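Local coordinates for bacterial Pleckstrin homology domain-containing protein (Shewanella loihica PV-4, PDB 3DCX) that is of unknown function but belongs to the bacterial pleckstrin-homology family, and assembles through beta sheets that run on from one subunit to the next, at residues H69-T74 with E83-I88; D79-L84 with V96-K101. All blocks are in the same frame, centred on the assembly; numbering follows the deposited sequence.

Following the chain from its N terminus, a five-stranded antiparallel sheet comes first, and a second sheet of three strands follows, where both contacts lie. Contact 1 pairs strand 67-73 with strand 82-88 and closes the loop between them. The second contact then pairs strand 82-88 with strand 95-99, closing the next turn. The two hairpins neither nest nor cross but follow one another, sharing Glu83 and Leu84 on strand 82-88, the middle strand. Val72 of contact 1 and Leu99 of contact 2 also meet through CG1 and CD1, so side chains of the two outer strands meet across the middle strand, on the apolar face that helix 105-116 packs against.

Contact 1: H69-T74 with E83-I88; sequences HFEVET and ELKLWI
The imidazole of His69 lies on the indole of Trp87 as an offset stack, the histidine ring and the five-membered ring almost parallel at 9°, their centroids 4.0 Å apart. From CB, which leaves the sheet on the face of Glu71 and Glu73, the His69 side chain turns back because CG sits between the backbone N and the carbonyl carbon (chi1 59°). ND1 then lies 3.6 Å from Trp87 CE3, CD2 reaches Trp87 CB, CE1 comes over the indole near Trp87 CD2, and NE2 is 3.3 Å from Trp87 CG. Histidine suits the place because it stacks flat while both ring nitrogens bond a second subunit, ND1 to His60 and NE2 to Gln91. Further along this face, Glu71 and Lys85 run side by side, OE2 and NZ 4.2 Å apart, too far for a salt bridge. The other face is apolar: Val72 CG2 meets Leu84 CD1 at 3.8 Å, and Phe70 turns its ring towards Ile112 of helix 105-116. Paired backbone bonds at Glu71-Lys85 and Glu73-Glu83 give the regular antiparallel beta hairpin of the C-terminal sheet of a PH-type fold, which a strand of the second subunit extends at Phe70-Glu73.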
loop_
_atom_site.group_PDB
_atom_site.type_symbol
_atom_site.label_atom_id
_atom_site.label_comp_id
_atom_site.label_asym_id
_atom_site.label_seq_id
_atom_site.Cartn_x
_atom_site.Cartn_y
_atom_site.Cartn_z
ATOM N N HIS A 69 11.130 -2.195 4.346
ATOM C CA HIS A 69 12.300 -3.017 4.602
ATOM C C HIS A 69 13.462 -2.101 4.970
ATOM O O HIS A 69 13.382 -0.867 4.836
ATOM C CB HIS A 69 12.613 -4.006 3.451
ATOM C CG HIS A 69 12.859 -3.400 2.098
ATOM N ND1 HIS A 69 14.006 -3.654 1.374
ATOM C CD2 HIS A 69 12.081 -2.633 1.299
ATOM C CE1 HIS A 69 13.941 -3.026 0.218
ATOM N NE2 HIS A 69 12.783 -2.396 0.149
ATOM N N PHE A 70 14.500 -2.699 5.529
ATOM C CA PHE A 70 15.636 -1.923 5.986
ATOM C C PHE A 70 16.874 -2.772 6.020
ATOM O O PHE A 70 16.797 -3.989 6.026
ATOM C CB PHE A 70 15.346 -1.268 7.359
ATOM C CG PHE A 70 14.969 -2.238 8.453
ATOM C CD1 PHE A 70 13.662 -2.642 8.619
ATOM C CD2 PHE A 70 15.931 -2.745 9.305
ATOM C CE1 PHE A 70 13.320 -3.529 9.616
ATOM C CE2 PHE A 70 15.605 -3.638 10.304
ATOM C CZ PHE A 70 14.287 -4.018 10.482
ATOM N N GLU A 71 18.023 -2.108 6.045
ATOM C CA GLU A 71 19.303 -2.775 6.022
ATOM C C GLU A 71 20.364 -2.029 6.858
ATOM O O GLU A 71 20.393 -0.803 6.886
ATOM C CB GLU A 71 19.765 -2.894 4.576
ATOM C CG GLU A 71 21.076 -3.649 4.375
ATOM C CD GLU A 71 21.675 -3.384 3.014
ATOM O OE1 GLU A 71 21.094 -3.853 2.011
ATOM O OE2 GLU A 71 22.711 -2.681 2.954
ATOM N N VAL A 72 21.208 -2.794 7.560
ATOM C CA VAL A 72 22.403 -2.254 8.201
ATOM C C VAL A 72 23.617 -2.929 7.600
ATOM O O VAL A 72 23.663 -4.152 7.453
ATOM C CB VAL A 72 22.416 -2.467 9.727
ATOM C CG1 VAL A 72 23.738 -1.931 10.352
ATOM C CG2 VAL A 72 21.207 -1.799 10.363
ATOM N N GLU A 73 24.607 -2.101 7.263
ATOM C CA GLU A 73 25.860 -2.534 6.661
ATOM C C GLU A 73 26.928 -2.051 7.626
ATOM O O GLU A 73 26.980 -0.863 7.960
ATOM C CB GLU A 73 26.046 -1.869 5.299
ATOM C CG GLU A 73 27.109 -2.428 4.387
ATOM C CD GLU A 73 27.274 -1.550 3.139
ATOM O OE1 GLU A 73 28.064 -0.573 3.194
ATOM O OE2 GLU A 73 26.603 -1.824 2.116
ATOM N N THR A 74 27.768 -2.984 8.072
ATOM C CA THR A 74 28.774 -2.685 9.079
ATOM C C THR A 74 29.894 -1.864 8.434
ATOM O O THR A 74 30.087 -1.931 7.226
ATOM C CB THR A 74 29.273 -4.002 9.718
ATOM O OG1 THR A 74 29.824 -4.858 8.715
ATOM C CG2 THR A 74 28.083 -4.737 10.380
ATOM N N GLU A 83 26.079 1.795 8.248
ATOM C CA GLU A 83 25.075 2.526 7.477
ATOM C C GLU A 83 23.709 1.894 7.652
ATOM O O GLU A 83 23.586 0.675 7.579
ATOM C CB GLU A 83 25.458 2.482 6.009
ATOM C CG GLU A 83 25.002 3.665 5.218
ATOM C CD GLU A 83 25.505 3.597 3.796
ATOM O OE1 GLU A 83 24.967 2.777 3.015
ATOM O OE2 GLU A 83 26.429 4.363 3.472
ATOM N N LEU A 84 22.699 2.724 7.897
ATOM C CA LEU A 84 21.303 2.276 7.950
ATOM C C LEU A 84 20.593 2.768 6.688
ATOM O O LEU A 84 20.651 3.954 6.369
ATOM C CB LEU A 84 20.597 2.822 9.199
ATOM C CG LEU A 84 19.089 2.602 9.433
ATOM C CD1 LEU A 84 18.811 1.139 9.771
ATOM C CD2 LEU A 84 18.570 3.505 10.548
ATOM N N LYS A 85 19.973 1.840 5.960
ATOM C CA LYS A 85 19.113 2.151 4.835
ATOM C C LYS A 85 17.666 1.829 5.243
ATOM O O LYS A 85 17.374 0.730 5.754
ATOM C CB LYS A 85 19.491 1.319 3.618
ATOM C CG LYS A 85 20.952 1.442 3.178
ATOM C CD LYS A 85 21.154 0.736 1.834
ATOM C CE LYS A 85 22.404 1.237 1.130
ATOM N NZ LYS A 85 22.805 0.302 0.045
ATOM N N LEU A 86 16.774 2.799 5.061
ATOM C CA LEU A 86 15.333 2.605 5.361
ATOM C C LEU A 86 14.575 2.823 4.081
ATOM O O LEU A 86 14.702 3.879 3.469
ATOM C CB LEU A 86 14.817 3.584 6.401
ATOM C CG LEU A 86 15.398 3.587 7.825
ATOM C CD1 LEU A 86 14.787 4.757 8.594
ATOM C CD2 LEU A 86 15.161 2.290 8.586
ATOM N N TRP A 87 13.816 1.819 3.649
ATOM C CA TRP A 87 12.969 2.004 2.476
ATOM C C TRP A 87 11.610 2.418 2.941
ATOM O O TRP A 87 11.009 1.768 3.780
ATOM C CB TRP A 87 12.886 0.751 1.654
ATOM C CG TRP A 87 14.041 0.542 0.796
ATOM C CD1 TRP A 87 14.168 0.908 -0.539
ATOM C CD2 TRP A 87 15.262 -0.092 1.153
ATOM N NE1 TRP A 87 15.388 0.518 -1.010
ATOM C CE2 TRP A 87 16.078 -0.108 -0.004
ATOM C CE3 TRP A 87 15.744 -0.671 2.329
ATOM C CZ2 TRP A 87 17.347 -0.644 -0.006
ATOM C CZ3 TRP A 87 16.995 -1.222 2.322
ATOM C CH2 TRP A 87 17.792 -1.209 1.154
ATOM N N ILE A 88 11.145 3.533 2.412
ATOM C CA ILE A 88 9.849 4.074 2.753
ATOM C C ILE A 88 8.891 3.813 1.595
ATOM O O ILE A 88 9.202 4.092 0.425
ATOM C CB ILE A 88 9.943 5.543 3.065
ATOM C CG1 ILE A 88 10.894 5.780 4.254
ATOM C CG2 ILE A 88 8.534 6.132 3.357
ATOM C CD1 ILE A 88 11.368 7.251 4.340
#

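Contact 2: D79-L84 with V96-K101; sequences DMDAEL and VKELKK
Lys101 NZ forms a salt bridge to Asp81 OD1 at 2.8 Å, beside the antiparallel hairpin of strands 82-88 and 95-99, part of the PH-type fold. The ammonium approaches on the syn side but 26° out of the carboxylate plane; the bend at the end of the lysine chain (chi4 62°) brings it there, and the same NZ bonds the carbonyl of Phe78. Water 1 donates to Asp81 OD2 and accepts from Lys101 N, joining the two residues a second time. Asp81 OD2 also stands 3.0 Å from Glu98 OE1, two acceptors whose carboxylate planes are 45° apart. The N of Gly1 bonds Glu98 OE1 and, weakly, Asp81 OD2, and Lys100 NZ, which also bonds Gly1 O, makes a salt bridge to Glu98 OE1 whose hydrogen bond is weak, so nearby positive charge probably offsets the repulsion.

Within the strands, Leu84 and Lys97 exchange two nearly straight backbone bonds. Leu99, at the centre of an inverse gamma turn, gives its N to Ala82 O, while water 2 accepts from Ala82 N and donates to Leu99 O, bridging the two backbones. Small Ala82 leaves its CB 4.2 Å from Leu99 CD1. Leu99 CD2 packs on Leu84 CB, and its side chain also meets Val105 and Ile108 of helix 105-116. On the opposite face, Val96 CG1 lies against the Glu83 carboxylate, 3.4 Å from CD.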
loop_
_atom_site.group_PDB
_atom_site.type_symbol
_atom_site.label_atom_id
_atom_site.label_comp_id
_atom_site.label_asym_id
_atom_site.label_seq_id
_atom_site.Cartn_x
_atom_site.Cartn_y
_atom_site.Cartn_z
ATOM N N ASP A 79 37.599 3.992 11.044
ATOM C CA ASP A 79 37.405 5.338 10.515
ATOM C C ASP A 79 36.023 5.527 9.880
ATOM O O ASP A 79 35.545 6.645 9.770
ATOM C CB ASP A 79 38.528 5.653 9.505
ATOM C CG ASP A 79 39.934 5.440 10.104
ATOM O OD1 ASP A 79 40.307 6.164 11.064
ATOM O OD2 ASP A 79 40.672 4.545 9.615
HETATM N N MSE A 80 35.371 4.434 9.490
HETATM C CA MSE A 80 34.042 4.492 8.870
HETATM C C MSE A 80 32.935 4.080 9.845
HETATM O O MSE A 80 33.176 3.353 10.806
HETATM C CB MSE A 80 33.997 3.563 7.654
HETATM C CG MSE A 80 34.945 3.962 6.526
HETATM SE SE MSE A 80 34.289 5.525 5.562
HETATM C CE MSE A 80 32.667 4.679 4.733
ATOM N N ASP A 81 31.713 4.520 9.552
ATOM C CA ASP A 81 30.531 4.177 10.355
ATOM C C ASP A 81 29.646 3.167 9.640
ATOM O O ASP A 81 29.656 3.081 8.407
ATOM C CB ASP A 81 29.728 5.443 10.634
ATOM C CG ASP A 81 30.504 6.445 11.459
ATOM O OD1 ASP A 81 31.243 5.986 12.374
ATOM O OD2 ASP A 81 30.385 7.675 11.194
ATOM N N ALA A 82 28.884 2.403 10.419
ATOM C CA ALA A 82 27.861 1.507 9.854
ATOM C C ALA A 82 26.788 2.367 9.219
ATOM O O ALA A 82 26.617 3.528 9.594
ATOM C CB ALA A 82 27.242 0.585 10.931
ATOM N N GLU A 83 26.079 1.795 8.248
ATOM C CA GLU A 83 25.075 2.526 7.477
ATOM C C GLU A 83 23.709 1.894 7.652
ATOM O O GLU A 83 23.586 0.675 7.579
ATOM C CB GLU A 83 25.458 2.482 6.009
ATOM C CG GLU A 83 25.002 3.665 5.218
ATOM C CD GLU A 83 25.505 3.597 3.796
ATOM O OE1 GLU A 83 24.967 2.777 3.015
ATOM O OE2 GLU A 83 26.429 4.363 3.472
ATOM N N LEU A 84 22.699 2.724 7.897
ATOM C CA LEU A 84 21.303 2.276 7.950
ATOM C C LEU A 84 20.593 2.768 6.688
ATOM O O LEU A 84 20.651 3.954 6.369
ATOM C CB LEU A 84 20.597 2.822 9.199
ATOM C CG LEU A 84 19.089 2.602 9.433
ATOM C CD1 LEU A 84 18.811 1.139 9.771
ATOM C CD2 LEU A 84 18.570 3.505 10.548
ATOM N N VAL A 96 19.207 7.000 3.651
ATOM C CA VAL A 96 20.460 6.415 4.101
ATOM C C VAL A 96 21.067 7.285 5.230
ATOM O O VAL A 96 21.236 8.501 5.094
ATOM C CB VAL A 96 21.433 6.244 2.934
ATOM C CG1 VAL A 96 22.711 5.550 3.391
ATOM C CG2 VAL A 96 20.784 5.453 1.832
ATOM N N LYS A 97 21.332 6.661 6.368
ATOM C CA LYS A 97 21.824 7.396 7.535
ATOM C C LYS A 97 23.063 6.714 8.112
ATOM O O LYS A 97 23.112 5.486 8.234
ATOM C CB LYS A 97 20.710 7.549 8.572
ATOM C CG LYS A 97 19.564 8.481 8.135
ATOM C CD LYS A 97 19.950 9.973 8.113
ATOM C CE LYS A 97 19.335 10.732 9.297
ATOM N NZ LYS A 97 19.578 12.218 9.342
ATOM N N GLU A 98 24.095 7.514 8.393
ATOM C CA GLU A 98 25.294 7.002 9.057
ATOM C C GLU A 98 24.984 6.785 10.505
ATOM O O GLU A 98 24.436 7.677 11.164
ATOM C CB GLU A 98 26.469 7.982 8.967
ATOM C CG GLU A 98 27.433 7.707 7.837
ATOM C CD GLU A 98 28.524 8.771 7.764
ATOM O OE1 GLU A 98 29.165 9.061 8.816
ATOM O OE2 GLU A 98 28.717 9.327 6.654
ATOM N N LEU A 99 25.315 5.593 10.996
ATOM C CA LEU A 99 25.173 5.289 12.398
ATOM C C LEU A 99 26.441 5.781 13.085
ATOM O O LEU A 99 27.352 5.005 13.365
ATOM C CB LEU A 99 24.927 3.787 12.604
ATOM C CG LEU A 99 23.602 3.264 12.012
ATOM C CD1 LEU A 99 23.400 1.766 12.205
ATOM C CD2 LEU A 99 22.383 4.052 12.536
ATOM N N LYS A 100 26.470 7.090 13.338
ATOM C CA LYS A 100 27.685 7.777 13.799
ATOM C C LYS A 100 28.138 7.302 15.166
ATOM O O LYS A 100 27.334 6.807 15.964
ATOM C CB LYS A 100 27.477 9.287 13.822
ATOM C CG LYS A 100 27.145 9.828 12.463
ATOM C CD LYS A 100 26.771 11.282 12.483
ATOM C CE LYS A 100 26.559 11.761 11.062
ATOM N NZ LYS A 100 27.773 11.483 10.228
ATOM N N LYS A 101 29.442 7.427 15.409
ATOM C CA LYS A 101 30.010 7.147 16.727
ATOM C C LYS A 101 29.272 7.984 17.781
ATOM O O LYS A 101 29.011 9.184 17.597
ATOM C CB LYS A 101 31.519 7.398 16.745
ATOM C CG LYS A 101 32.285 6.324 15.976
ATOM C CD LYS A 101 33.739 6.686 15.783
ATOM C CE LYS A 101 34.434 5.684 14.871
ATOM N NZ LYS A 101 33.824 5.661 13.503
HETATM O O HOH W 1 30.922 8.749 13.512
HETATM O O HOH W 2 29.032 2.697 13.226
#